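PDB 4D7K: 8-amino-8-demethylriboflavin N,N-dimethyltransferase from Streptomyces davawensis, which catalyses the S-adenosyl-methionine-dependent double N-methylation of 8-amino-8-demethyl-D-riboflavin, the last two steps in making the antibiotic roseoflavin. Local coordinates for residues A[181-187]-A[203-209]; A[188-194]-A[216-221]; A[245-251]-A[278-284]; A[324-329]-A[340-345]. All blocks are in the same frame, centred on the assembly; numbering follows the deposited sequence.

Contact 1: A[181-187]-A[203-209]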
loop_
_atom_site.group_PDB
_atom_site.type_symbol
_atom_site.label_atom_id
_atom_site.label_comp_id
_atom_site.label_asym_id
_atom_site.label_seq_id
_atom_site.Cartn_x
_atom_site.Cartn_y
_atom_site.Cartn_z
ATOM N N ARG A 181 12.875 40.531 -3.188
ATOM C CA ARG A 181 11.499 40.670 -3.646
ATOM C C ARG A 181 11.051 39.451 -4.449
ATOM O O ARG A 181 11.536 39.199 -5.553
ATOM C CB ARG A 181 11.332 41.943 -4.476
ATOM C CG ARG A 181 9.879 42.311 -4.706
ATOM C CD ARG A 181 9.734 43.604 -5.484
ATOM N NE ARG A 181 8.330 43.903 -5.751
ATOM C CZ ARG A 181 7.910 44.809 -6.628
ATOM N NH1 ARG A 181 8.789 45.512 -7.332
ATOM N NH2 ARG A 181 6.612 45.008 -6.804
ATOM N N PHE A 182 10.113 38.703 -3.883
ATOM C CA PHE A 182 9.662 37.459 -4.482
ATOM C C PHE A 182 8.346 37.623 -5.226
ATOM O O PHE A 182 7.472 38.380 -4.808
ATOM C CB PHE A 182 9.523 36.384 -3.404
ATOM C CG PHE A 182 10.795 36.110 -2.658
ATOM C CD1 PHE A 182 11.124 36.843 -1.529
ATOM C CD2 PHE A 182 11.666 35.123 -3.090
ATOM C CE1 PHE A 182 12.298 36.596 -0.843
ATOM C CE2 PHE A 182 12.843 34.868 -2.408
ATOM C CZ PHE A 182 13.159 35.607 -1.282
ATOM N N ALA A 183 8.212 36.901 -6.334
ATOM C CA ALA A 183 6.985 36.907 -7.113
ATOM C C ALA A 183 6.510 35.480 -7.334
ATOM O O ALA A 183 6.975 34.793 -8.246
ATOM C CB ALA A 183 7.194 37.617 -8.444
ATOM N N ASP A 184 5.586 35.035 -6.489
ATOM C CA ASP A 184 5.069 33.677 -6.572
ATOM C C ASP A 184 3.938 33.591 -7.589
ATOM O O ASP A 184 2.799 33.951 -7.294
ATOM C CB ASP A 184 4.585 33.200 -5.201
ATOM C CG ASP A 184 4.594 31.685 -5.072
ATOM O OD1 ASP A 184 4.490 30.994 -6.110
ATOM O OD2 ASP A 184 4.710 31.183 -3.934
ATOM N N ILE A 185 4.259 33.115 -8.786
ATOM C CA ILE A 185 3.268 32.978 -9.845
ATOM C C ILE A 185 2.527 31.656 -9.709
ATOM O O ILE A 185 3.099 30.586 -9.928
ATOM C CB ILE A 185 3.911 33.062 -11.241
ATOM C CG1 ILE A 185 4.839 34.275 -11.327
ATOM C CG2 ILE A 185 2.840 33.116 -12.324
ATOM C CD1 ILE A 185 4.163 35.582 -10.982
ATOM N N GLY A 186 1.252 31.741 -9.339
ATOM C CA GLY A 186 0.436 30.566 -9.096
ATOM C C GLY A 186 0.672 30.008 -7.705
ATOM O O GLY A 186 0.630 28.797 -7.501
ATOM N N GLY A 187 0.913 30.900 -6.747
ATOM C CA GLY A 187 1.263 30.501 -5.395
ATOM C C GLY A 187 0.098 30.180 -4.475
ATOM O O GLY A 187 0.277 30.100 -3.259
ATOM N N SER A 203 12.424 41.003 3.688
ATOM C CA SER A 203 11.998 40.822 2.305
ATOM C C SER A 203 10.484 40.911 2.159
ATOM O O SER A 203 9.742 40.761 3.131
ATOM C CB SER A 203 12.484 39.475 1.767
ATOM O OG SER A 203 11.747 38.407 2.332
ATOM N N THR A 204 10.032 41.156 0.934
ATOM C CA THR A 204 8.608 41.232 0.638
ATOM C C THR A 204 8.257 40.253 -0.474
ATOM O O THR A 204 9.132 39.563 -1.000
ATOM C CB THR A 204 8.183 42.651 0.224
ATOM O OG1 THR A 204 8.870 43.026 -0.976
ATOM C CG2 THR A 204 8.511 43.648 1.327
ATOM N N GLY A 205 6.978 40.197 -0.830
ATOM C CA GLY A 205 6.524 39.263 -1.842
ATOM C C GLY A 205 5.307 39.725 -2.616
ATOM O O GLY A 205 4.590 40.630 -2.192
ATOM N N VAL A 206 5.080 39.101 -3.766
ATOM C CA VAL A 206 3.892 39.361 -4.565
ATOM C C VAL A 206 3.228 38.039 -4.927
ATOM O O VAL A 206 3.826 37.201 -5.602
ATOM C CB VAL A 206 4.217 40.142 -5.855
ATOM C CG1 VAL A 206 2.948 40.384 -6.657
ATOM C CG2 VAL A 206 4.901 41.461 -5.528
ATOM N N LEU A 207 1.998 37.850 -4.466
ATOM C CA LEU A 207 1.255 36.628 -4.748
ATOM C C LEU A 207 0.355 36.796 -5.967
ATOM O O LEU A 207 -0.582 37.595 -5.952
ATOM C CB LEU A 207 0.422 36.220 -3.536
ATOM C CG LEU A 207 -0.477 35.003 -3.730
ATOM C CD1 LEU A 207 0.357 33.818 -4.178
ATOM C CD2 LEU A 207 -1.219 34.686 -2.440
ATOM N N VAL A 208 0.643 36.035 -7.018
ATOM C CA VAL A 208 -0.126 36.104 -8.255
ATOM C C VAL A 208 -0.928 34.828 -8.487
ATOM O O VAL A 208 -0.352 33.755 -8.665
ATOM C CB VAL A 208 0.788 36.342 -9.469
ATOM C CG1 VAL A 208 -0.015 36.266 -10.757
ATOM C CG2 VAL A 208 1.494 37.680 -9.348
ATOM N N ASP A 209 -2.252 34.945 -8.489
ATOM C CA ASP A 209 -3.113 33.790 -8.724
ATOM C C ASP A 209 -4.528 34.215 -9.118
ATOM O O ASP A 209 -4.877 35.395 -9.054
ATOM C CB ASP A 209 -3.154 32.893 -7.480
ATOM C CG ASP A 209 -3.504 31.451 -7.810
ATOM O OD1 ASP A 209 -4.508 31.226 -8.516
ATOM O OD2 ASP A 209 -2.769 30.540 -7.370
#

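Contact 2: A[188-194]-A[216-221]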
loop_
_atom_site.group_PDB
_atom_site.type_symbol
_atom_site.label_atom_id
_atom_site.label_comp_id
_atom_site.label_asym_id
_atom_site.label_seq_id
_atom_site.Cartn_x
_atom_site.Cartn_y
_atom_site.Cartn_z
ATOM N N GLY A 188 -1.089 29.996 -5.048
ATOM C CA GLY A 188 -2.265 29.612 -4.285
ATOM C C GLY A 188 -2.631 30.572 -3.165
ATOM O O GLY A 188 -2.845 31.762 -3.399
ATOM N N ARG A 189 -2.698 30.052 -1.942
ATOM C CA ARG A 189 -3.058 30.867 -0.785
ATOM C C ARG A 189 -1.841 31.571 -0.185
ATOM O O ARG A 189 -1.983 32.432 0.683
ATOM C CB ARG A 189 -3.750 30.010 0.278
ATOM C CG ARG A 189 -2.878 28.920 0.873
ATOM C CD ARG A 189 -3.584 28.215 2.022
ATOM N NE ARG A 189 -2.639 27.505 2.882
ATOM C CZ ARG A 189 -2.967 26.899 4.018
ATOM N NH1 ARG A 189 -4.223 26.908 4.440
ATOM N NH2 ARG A 189 -2.036 26.282 4.734
ATOM N N GLY A 190 -0.649 31.201 -0.645
ATOM C CA GLY A 190 0.569 31.871 -0.221
ATOM C C GLY A 190 1.463 31.050 0.689
ATOM O O GLY A 190 2.349 31.596 1.346
ATOM N N GLN A 191 1.239 29.739 0.712
ATOM C CA GLN A 191 1.955 28.828 1.602
ATOM C C GLN A 191 3.468 28.880 1.402
ATOM O O GLN A 191 4.220 29.120 2.347
ATOM C CB GLN A 191 1.448 27.399 1.397
ATOM C CG GLN A 191 1.960 26.378 2.401
ATOM C CD GLN A 191 1.411 24.983 2.137
ATOM O OE1 GLN A 191 1.111 24.629 0.999
ATOM N NE2 GLN A 191 1.271 24.192 3.191
ATOM N N PHE A 192 3.909 28.655 0.169
ATOM C CA PHE A 192 5.333 28.693 -0.147
ATOM C C PHE A 192 5.935 30.069 0.116
ATOM O O PHE A 192 6.969 30.191 0.772
ATOM C CB PHE A 192 5.576 28.299 -1.605
ATOM C CG PHE A 192 7.008 28.440 -2.036
ATOM C CD1 PHE A 192 7.960 27.525 -1.620
ATOM C CD2 PHE A 192 7.402 29.486 -2.850
ATOM C CE1 PHE A 192 9.279 27.650 -2.010
ATOM C CE2 PHE A 192 8.722 29.617 -3.243
ATOM C CZ PHE A 192 9.660 28.698 -2.823
ATOM N N LEU A 193 5.278 31.099 -0.412
ATOM C CA LEU A 193 5.714 32.479 -0.234
ATOM C C LEU A 193 5.876 32.836 1.241
ATOM O O LEU A 193 6.821 33.533 1.616
ATOM C CB LEU A 193 4.719 33.433 -0.897
ATOM C CG LEU A 193 5.083 34.914 -0.943
ATOM C CD1 LEU A 193 6.380 35.105 -1.704
ATOM C CD2 LEU A 193 3.957 35.714 -1.582
ATOM N N ALA A 194 4.955 32.346 2.070
ATOM C CA ALA A 194 5.013 32.576 3.514
ATOM C C ALA A 194 6.248 31.933 4.137
ATOM O O ALA A 194 6.897 32.526 5.001
ATOM C CB ALA A 194 3.756 32.051 4.187
ATOM N N SER A 216 -9.086 32.994 0.402
ATOM C CA SER A 216 -8.261 32.023 1.111
ATOM C C SER A 216 -6.862 32.570 1.371
ATOM O O SER A 216 -6.263 32.310 2.418
ATOM C CB SER A 216 -8.177 30.722 0.310
ATOM O OG SER A 216 -7.300 29.799 0.925
ATOM N N ALA A 217 -6.350 33.334 0.412
ATOM C CA ALA A 217 -5.004 33.884 0.501
ATOM C C ALA A 217 -4.927 35.011 1.523
ATOM O O ALA A 217 -3.958 35.102 2.274
ATOM C CB ALA A 217 -4.543 34.375 -0.864
ATOM N N HIS A 218 -5.945 35.869 1.541
ATOM C CA HIS A 218 -6.006 36.980 2.494
ATOM C C HIS A 218 -6.061 36.491 3.938
ATOM O O HIS A 218 -5.415 37.062 4.818
ATOM C CB HIS A 218 -7.221 37.873 2.213
ATOM C CG HIS A 218 -7.049 38.788 1.043
ATOM N ND1 HIS A 218 -8.111 39.346 0.367
ATOM C CD2 HIS A 218 -5.930 39.249 0.431
ATOM C CE1 HIS A 218 -7.660 40.105 -0.612
ATOM N NE2 HIS A 218 -6.343 40.065 -0.599
ATOM N N LYS A 219 -6.837 35.440 4.175
ATOM C CA LYS A 219 -7.000 34.907 5.521
ATOM C C LYS A 219 -5.721 34.228 6.004
ATOM O O LYS A 219 -5.265 34.489 7.117
ATOM C CB LYS A 219 -8.180 33.929 5.578
ATOM C CG LYS A 219 -8.525 33.467 6.986
ATOM C CD LYS A 219 -9.723 32.524 7.009
ATOM C CE LYS A 219 -11.019 33.259 6.702
ATOM N NZ LYS A 219 -12.224 32.399 6.895
ATOM N N PHE A 220 -5.137 33.371 5.169
ATOM C CA PHE A 220 -3.905 32.674 5.545
ATOM C C PHE A 220 -2.769 33.643 5.844
ATOM O O PHE A 220 -2.049 33.480 6.832
ATOM C CB PHE A 220 -3.460 31.701 4.452
ATOM C CG PHE A 220 -2.087 31.131 4.683
ATOM C CD1 PHE A 220 -1.896 30.108 5.601
ATOM C CD2 PHE A 220 -0.984 31.629 3.995
ATOM C CE1 PHE A 220 -0.632 29.587 5.827
ATOM C CE2 PHE A 220 0.279 31.116 4.219
ATOM C CZ PHE A 220 0.456 30.091 5.134
ATOM N N LEU A 221 -2.609 34.649 4.988
ATOM C CA LEU A 221 -1.572 35.654 5.190
ATOM C C LEU A 221 -1.809 36.444 6.473
ATOM O O LEU A 221 -0.858 36.874 7.126
ATOM C CB LEU A 221 -1.500 36.603 3.994
ATOM C CG LEU A 221 -0.996 36.002 2.681
ATOM C CD1 LEU A 221 -1.023 37.048 1.582
ATOM C CD2 LEU A 221 0.399 35.426 2.842
#

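Contact 3: A[245-251]-A[278-284]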
loop_
_atom_site.group_PDB
_atom_site.type_symbol
_atom_site.label_atom_id
_atom_site.label_comp_id
_atom_site.label_asym_id
_atom_site.label_seq_id
_atom_site.Cartn_x
_atom_site.Cartn_y
_atom_site.Cartn_z
ATOM N N CYS A 245 10.723 42.673 -9.647
ATOM C CA CYS A 245 11.061 41.617 -8.704
ATOM C C CYS A 245 12.366 40.949 -9.125
ATOM O O CYS A 245 12.626 40.774 -10.315
ATOM C CB CYS A 245 9.929 40.594 -8.611
ATOM S SG CYS A 245 8.378 41.272 -7.958
ATOM N N ASP A 246 13.195 40.594 -8.150
ATOM C CA ASP A 246 14.487 39.993 -8.455
ATOM C C ASP A 246 14.437 38.473 -8.308
ATOM O O ASP A 246 15.444 37.790 -8.493
ATOM C CB ASP A 246 15.585 40.588 -7.565
ATOM C CG ASP A 246 15.256 40.498 -6.089
ATOM O OD1 ASP A 246 14.059 40.477 -5.745
ATOM O OD2 ASP A 246 16.199 40.454 -5.271
ATOM N N ALA A 247 13.257 37.951 -7.988
ATOM C CA ALA A 247 13.054 36.509 -7.922
ATOM C C ALA A 247 11.632 36.144 -8.333
ATOM O O ALA A 247 10.669 36.573 -7.704
ATOM C CB ALA A 247 13.355 35.989 -6.522
ATOM N N TYR A 248 11.513 35.361 -9.399
ATOM C CA TYR A 248 10.221 34.877 -9.867
ATOM C C TYR A 248 10.129 33.371 -9.674
ATOM O O TYR A 248 11.040 32.634 -10.052
ATOM C CB TYR A 248 10.003 35.238 -11.337
ATOM C CG TYR A 248 9.791 36.711 -11.571
ATOM C CD1 TYR A 248 10.862 37.593 -11.573
ATOM C CD2 TYR A 248 8.518 37.222 -11.792
ATOM C CE1 TYR A 248 10.670 38.943 -11.783
ATOM C CE2 TYR A 248 8.318 38.575 -12.006
ATOM C CZ TYR A 248 9.399 39.430 -12.001
ATOM O OH TYR A 248 9.212 40.777 -12.214
ATOM N N VAL A 249 9.028 32.916 -9.084
ATOM C CA VAL A 249 8.879 31.511 -8.728
ATOM C C VAL A 249 7.697 30.852 -9.441
ATOM O O VAL A 249 6.569 31.337 -9.371
ATOM C CB VAL A 249 8.708 31.344 -7.206
ATOM C CG1 VAL A 249 8.595 29.874 -6.842
ATOM C CG2 VAL A 249 9.870 32.007 -6.461
ATOM N N LEU A 250 7.976 29.751 -10.134
ATOM C CA LEU A 250 6.948 28.959 -10.809
ATOM C C LEU A 250 6.871 27.563 -10.207
ATOM O O LEU A 250 7.698 26.705 -10.514
ATOM C CB LEU A 250 7.238 28.861 -12.308
ATOM C CG LEU A 250 6.865 30.056 -13.176
ATOM C CD1 LEU A 250 7.456 29.892 -14.563
ATOM C CD2 LEU A 250 5.355 30.187 -13.248
ATOM N N ARG A 251 5.879 27.331 -9.356
ATOM C CA ARG A 251 5.791 26.063 -8.637
ATOM C C ARG A 251 4.604 25.217 -9.091
ATOM O O ARG A 251 3.457 25.490 -8.740
ATOM C CB ARG A 251 5.717 26.314 -7.127
ATOM C CG ARG A 251 4.708 27.375 -6.698
ATOM C CD ARG A 251 4.792 27.643 -5.203
ATOM N NE ARG A 251 3.486 27.924 -4.612
ATOM C CZ ARG A 251 2.702 27.000 -4.061
ATOM N NH1 ARG A 251 3.089 25.731 -4.028
ATOM N NH2 ARG A 251 1.529 27.344 -3.544
ATOM N N GLU A 278 21.355 39.966 -11.415
ATOM C CA GLU A 278 21.148 38.991 -10.346
ATOM C C GLU A 278 19.707 38.497 -10.240
ATOM O O GLU A 278 19.416 37.584 -9.467
ATOM C CB GLU A 278 21.586 39.577 -9.002
ATOM C CG GLU A 278 23.086 39.773 -8.880
ATOM C CD GLU A 278 23.509 40.108 -7.466
ATOM O OE1 GLU A 278 22.703 39.877 -6.540
ATOM O OE2 GLU A 278 24.641 40.602 -7.282
ATOM N N ALA A 279 18.808 39.096 -11.013
ATOM C CA ALA A 279 17.412 38.669 -11.013
ATOM C C ALA A 279 17.299 37.249 -11.557
ATOM O O ALA A 279 17.926 36.911 -12.560
ATOM C CB ALA A 279 16.557 39.627 -11.826
ATOM N N ARG A 280 16.508 36.417 -10.889
ATOM C CA ARG A 280 16.371 35.023 -11.294
ATOM C C ARG A 280 14.922 34.582 -11.453
ATOM O O ARG A 280 14.017 35.102 -10.799
ATOM C CB ARG A 280 17.058 34.099 -10.283
ATOM C CG ARG A 280 18.566 34.250 -10.201
ATOM C CD ARG A 280 19.253 33.700 -11.436
ATOM N NE ARG A 280 20.706 33.755 -11.312
ATOM C CZ ARG A 280 21.462 34.758 -11.748
ATOM N NH1 ARG A 280 20.912 35.804 -12.348
ATOM N NH2 ARG A 280 22.776 34.712 -11.584
ATOM N N LEU A 281 14.724 33.617 -12.344
ATOM C CA LEU A 281 13.488 32.854 -12.410
ATOM C C LEU A 281 13.768 31.481 -11.813
ATOM O O LEU A 281 14.612 30.746 -12.318
ATOM C CB LEU A 281 12.983 32.731 -13.849
ATOM C CG LEU A 281 11.856 31.728 -14.113
ATOM C CD1 LEU A 281 10.626 32.044 -13.275
ATOM C CD2 LEU A 281 11.504 31.708 -15.592
ATOM N N LEU A 282 13.082 31.150 -10.725
ATOM C CA LEU A 282 13.288 29.866 -10.059
ATOM C C LEU A 282 12.113 28.933 -10.322
ATOM O O LEU A 282 10.995 29.199 -9.885
ATOM C CB LEU A 282 13.478 30.061 -8.553
ATOM C CG LEU A 282 14.444 31.166 -8.116
ATOM C CD1 LEU A 282 14.457 31.285 -6.603
ATOM C CD2 LEU A 282 15.855 30.923 -8.656
ATOM N N ILE A 283 12.362 27.846 -11.042
ATOM C CA ILE A 283 11.303 26.890 -11.330
ATOM C C ILE A 283 11.426 25.668 -10.428
ATOM O O ILE A 283 12.426 24.954 -10.448
ATOM C CB ILE A 283 11.316 26.449 -12.804
ATOM C CG1 ILE A 283 11.224 27.670 -13.722
ATOM C CG2 ILE A 283 10.156 25.503 -13.082
ATOM C CD1 ILE A 283 11.151 27.328 -15.194
ATOM N N LEU A 284 10.394 25.445 -9.626
ATOM C CA LEU A 284 10.383 24.343 -8.680
ATOM C C LEU A 284 9.610 23.171 -9.276
ATOM O O LEU A 284 8.421 23.282 -9.563
ATOM C CB LEU A 284 9.772 24.784 -7.345
ATOM C CG LEU A 284 10.651 25.554 -6.345
ATOM C CD1 LEU A 284 11.278 26.799 -6.950
ATOM C CD2 LEU A 284 9.845 25.928 -5.114
#

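Contact 4: A[324-329]-A[340-345]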
loop_
_atom_site.group_PDB
_atom_site.type_symbol
_atom_site.label_atom_id
_atom_site.label_comp_id
_atom_site.label_asym_id
_atom_site.label_seq_id
_atom_site.Cartn_x
_atom_site.Cartn_y
_atom_site.Cartn_z
ATOM N N GLY A 324 14.380 33.306 -23.958
ATOM C CA GLY A 324 15.548 34.098 -23.617
ATOM C C GLY A 324 16.052 33.874 -22.204
ATOM O O GLY A 324 16.472 34.816 -21.530
ATOM N N PHE A 325 16.013 32.625 -21.751
ATOM C CA PHE A 325 16.540 32.271 -20.437
ATOM C C PHE A 325 17.696 31.280 -20.529
ATOM O O PHE A 325 17.795 30.514 -21.486
ATOM C CB PHE A 325 15.440 31.680 -19.555
ATOM C CG PHE A 325 14.549 32.704 -18.919
ATOM C CD1 PHE A 325 15.008 33.482 -17.870
ATOM C CD2 PHE A 325 13.244 32.873 -19.351
ATOM C CE1 PHE A 325 14.187 34.420 -17.272
ATOM C CE2 PHE A 325 12.417 33.810 -18.758
ATOM C CZ PHE A 325 12.890 34.585 -17.717
ATOM N N ASP A 326 18.559 31.297 -19.518
ATOM C CA ASP A 326 19.644 30.330 -19.408
ATOM C C ASP A 326 19.613 29.632 -18.057
ATOM O O ASP A 326 19.466 30.278 -17.021
ATOM C CB ASP A 326 20.999 31.008 -19.608
ATOM C CG ASP A 326 21.545 30.813 -21.003
ATOM O OD1 ASP A 326 21.274 29.748 -21.596
ATOM O OD2 ASP A 326 22.242 31.722 -21.504
ATOM N N ILE A 327 19.751 28.310 -18.072
ATOM C CA ILE A 327 19.804 27.543 -16.836
ATOM C C ILE A 327 21.163 27.717 -16.162
ATOM O O ILE A 327 22.188 27.294 -16.694
ATOM C CB ILE A 327 19.538 26.044 -17.085
ATOM C CG1 ILE A 327 18.166 25.856 -17.730
ATOM C CG2 ILE A 327 19.624 25.256 -15.784
ATOM C CD1 ILE A 327 17.748 24.413 -17.870
ATOM N N VAL A 328 21.164 28.356 -14.997
ATOM C CA VAL A 328 22.380 28.522 -14.214
ATOM C C VAL A 328 22.717 27.209 -13.521
ATOM O O VAL A 328 23.880 26.819 -13.432
ATOM C CB VAL A 328 22.233 29.648 -13.170
ATOM C CG1 VAL A 328 23.480 29.758 -12.314
ATOM C CG2 VAL A 328 21.947 30.964 -13.860
ATOM N N GLY A 329 21.683 26.524 -13.045
ATOM C CA GLY A 329 21.854 25.230 -12.413
ATOM C C GLY A 329 20.544 24.622 -11.953
ATOM O O GLY A 329 19.565 25.329 -11.732
ATOM N N ILE A 340 15.204 24.843 -10.260
ATOM C CA ILE A 340 15.817 25.222 -11.524
ATOM C C ILE A 340 16.102 26.715 -11.515
ATOM O O ILE A 340 15.187 27.523 -11.607
ATOM C CB ILE A 340 14.916 24.878 -12.728
ATOM C CG1 ILE A 340 14.521 23.401 -12.700
ATOM C CG2 ILE A 340 15.619 25.217 -14.038
ATOM C CD1 ILE A 340 13.615 22.987 -13.849
ATOM N N GLU A 341 17.371 27.081 -11.388
ATOM C CA GLU A 341 17.743 28.489 -11.370
ATOM C C GLU A 341 17.980 28.998 -12.788
ATOM O O GLU A 341 18.870 28.512 -13.487
ATOM C CB GLU A 341 18.985 28.706 -10.507
ATOM C CG GLU A 341 19.368 30.161 -10.340
ATOM C CD GLU A 341 20.706 30.335 -9.652
ATOM O OE1 GLU A 341 21.219 29.344 -9.094
ATOM O OE2 GLU A 341 21.246 31.461 -9.675
ATOM N N CYS A 342 17.180 29.973 -13.209
ATOM C CA CYS A 342 17.259 30.495 -14.574
ATOM C C CYS A 342 17.646 31.967 -14.606
ATOM O O CYS A 342 17.217 32.755 -13.763
ATOM C CB CYS A 342 15.925 30.307 -15.299
ATOM S SG CYS A 342 15.332 28.611 -15.343
ATOM N N ARG A 343 18.443 32.335 -15.601
ATOM C CA ARG A 343 18.928 33.699 -15.734
ATOM C C ARG A 343 18.552 34.270 -17.096
ATOM O O ARG A 343 18.529 33.547 -18.093
ATOM C CB ARG A 343 20.443 33.737 -15.535
ATOM C CG ARG A 343 21.088 35.103 -15.658
ATOM C CD ARG A 343 22.590 34.973 -15.480
ATOM N NE ARG A 343 23.108 33.825 -16.220
ATOM C CZ ARG A 343 24.272 33.234 -15.972
ATOM N NH1 ARG A 343 25.048 33.678 -14.993
ATOM N NH2 ARG A 343 24.654 32.194 -16.699
ATOM N N GLY A 344 18.250 35.562 -17.134
ATOM C CA GLY A 344 17.977 36.230 -18.391
ATOM C C GLY A 344 19.259 36.408 -19.180
ATOM O O GLY A 344 20.261 36.887 -18.646
ATOM N N THR A 345 19.231 36.012 -20.448
ATOM C CA THR A 345 20.399 36.124 -21.315
ATOM C C THR A 345 20.755 37.582 -21.586
ATOM O O THR A 345 20.304 38.170 -22.570
ATOM C CB THR A 345 20.176 35.403 -22.659
ATOM O OG1 THR A 345 19.038 35.967 -23.324
ATOM C CG2 THR A 345 19.942 33.918 -22.437
#

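Contact 1: A[181-187]-A[203-209]
Strands 181-185 and 204-209 run parallel in the beta-alpha-beta unit that opens the Rossmann-like domain of this class I methyltransferase, with Phe-182 beside Gly-205 and Ile-185 beside Val-208. Five backbone hydrogen bonds join them, from Phe-182 N to Thr-204 O (3.2 Å) at one end to Gly-186 N on Val-208 O (2.7 Å) at the other. Phe-182 turns the edge of its ring to Ser-203, whose OG is 3.7 Å from Phe-182 CE1 and bonds to Val-200 O. On the face shared by Ala-183 and Val-206, Ile-185 and Val-208 lie side by side, Ile-185 CD1 meeting Val-208 CG2 at 3.8 Å. A type II turn from Asp-184 to Gly-187 then bends the chain, and Leu-207 CD1 packs 3.6 Å from Gly-187 CA. Asp-209 closes the second strand. With chi1 at -155° its CG lies beside its own carbonyl carbon; OD2 comes 3.5 Å from Gly-186 C and separately accepts the N-H of Gly-188. Asp-209 is a predicted S-adenosyl-methionine ligand, so this bond, which ties its carboxylate to the glycine-rich loop, probably sets the position of an acid expected to meet the cofactor.

Contact 2: A[188-194]-A[216-221]
The carbonyl oxygen of Arg-189 is hemmed in from helix 214-223 by three carbons. Ala-217 CA sends a C-H toward it, with CA 3.4 Å from Arg-189 O, while Ala-217 CB and Phe-220 CD2 each stand 3.6 Å from the same oxygen. Through one C-H...O contact and two packing contacts the loop lies close against the helix.

Beyond the backbone, Arg-189 reaches across to Phe-220. Its CB lies 3.6 Å from Ser-216 OG. A chi1 of 64° puts CG between the backbone N and the carbonyl carbon, and the extended chain beyond it brings the guanidinium down flat on the ring. The planes are 16° apart and the centres 4.4 Å, an offset cation-pi stack in which Phe-220 CD1 sits under the middle of the guanidinium, 3.7 Å from Arg-189 CZ. NE lies over the ring near its rim, its N-H roughly parallel to the ring; buried here, it has no polar partner in the model.

At the edge of the same ring Ala-194 CB touches Phe-220 CE2 at 3.6 Å. Gly-190 takes the N-cap position of helix 191-199, its O accepting Ala-194 N. Val-160 of helix 149-165 touches the Arg-189 side chain as well. This is the glycine-rich turn between strand 181-185 and helix 191-199, lying against helix 214-223, as in the Rossmann-like fold of class I methyltransferases.

Contact 3: A[245-251]-A[278-284]
From CB outward, Tyr-248 touches the neighbouring strand with its near end and leaves it with its far end. Its CB packs against Leu-281 CD1 at 3.8 Å. Ring atom CD1 then passes 4.1 Å from Arg-280 O, which lies at the ring's edge, near its plane. Farther out the ring leads away from strand 280-285 and lies among Ala-183, Ile-269 and Met-273, and OH bonds to Pro-242 O. A chi1 of -70°, with CG beside the backbone N, starts the ring on that course.

Leu-281 answers with a single methyl. Its CD1 comes 3.3 Å from Tyr-248 O and also meets Leu-250 CD1 at 4.0 Å, the two leucines lying aslant to each other. On the other face of the sheet Val-249 CG1 approaches Leu-284 CD1 at 4.1 Å.

Along the backbone the two parallel strands are bonded alternately from each side. Leu-282 N to Tyr-248 O is short, at 2.6 Å, and arrives nearly in line with the carbonyl. Tyr-248 O receives this N-H and also touches the Leu-281 methyl. Arg-280 N, by contrast, reaches Asp-246 O from above the carbonyl plane, 48° out of it, where the strand pairing begins.

Arg-280 sends its tip away from strand 247-251, NE forming a salt bridge with Glu-341. The contact between the two strands is therefore backbone bonding and apolar packing: Tyr-248 OH and Arg-280 NE bond beyond the two segments, while Arg-280 NH1 bonds to Ala-279 O and Pro-277 O.

Contact 4: A[324-329]-A[340-345]
A bend at chi3 (44°) turns the end of Arg-343 across Val-328, while a chi1 of 177° in Val-328 sets CG1 opposite its backbone N and CG2 beside that N. As a result Val-328 CG2 sits over the centre of the guanidinium, 3.9 Å from Arg-343 CZ, and touches Arg-343 CB at 3.6 Å. The CB and CG1 flank of Val-328 lies alongside the Glu-341 carboxylate, CG1 3.9 Å from Glu-341 OE2. That carboxylate also takes a salt bridge from Arg-178 and a hydrogen bond from His-331.

Along the backbone, Asp-326 and Arg-343 form a hydrogen-bonded pair, Asp-326 N to Arg-343 O at 2.7 Å with its return bond equally short. Gly-324, leaving helix 313-322 through a Schellman motif, offers its O to Thr-345 N at 3.2 Å; Arg-270 bonds to the same oxygen. Phe-325, on the sheet face opposite Asp-326 and Arg-343, packs on Leu-281 and Leu-320. At the other end Glu-341 O takes Val-328 N at 2.8 Å and, weakly, Gly-329 N, and Val-328 is tipped toward the partner strand. These two residues facing one form a classic beta bulge in the antiparallel hairpin at the edge of the seven-stranded sheet of class I methyltransferases.

Contacts 1, 3 and 4 lie on one mixed seven-stranded sheet, in the order 230-234, 204-209, 181-185, 247-251, 280-285, 337-344, 325-333. Contacts 1 and 3 are about 10 Å apart between centres, as are 3 and 4, and each pair is stitched by backbone bonds such as Ala-183 N to Ala-247 O and Leu-281 O to Cys-342 N. Along the chain contacts 1 and 2 interleave, then come contact 3 and contact 4. Contact 2 packs helices 191-199 and 214-223 beside strands 181-185 and 230-234; its Phe-192 reaches Val-249 and Leu-284 of contact 3. Contacts 1 and 2 meet at the predicted cofactor residue Asp-209, whereas contact 4 forms the sheet's far edge, away from the predicted cofactor site.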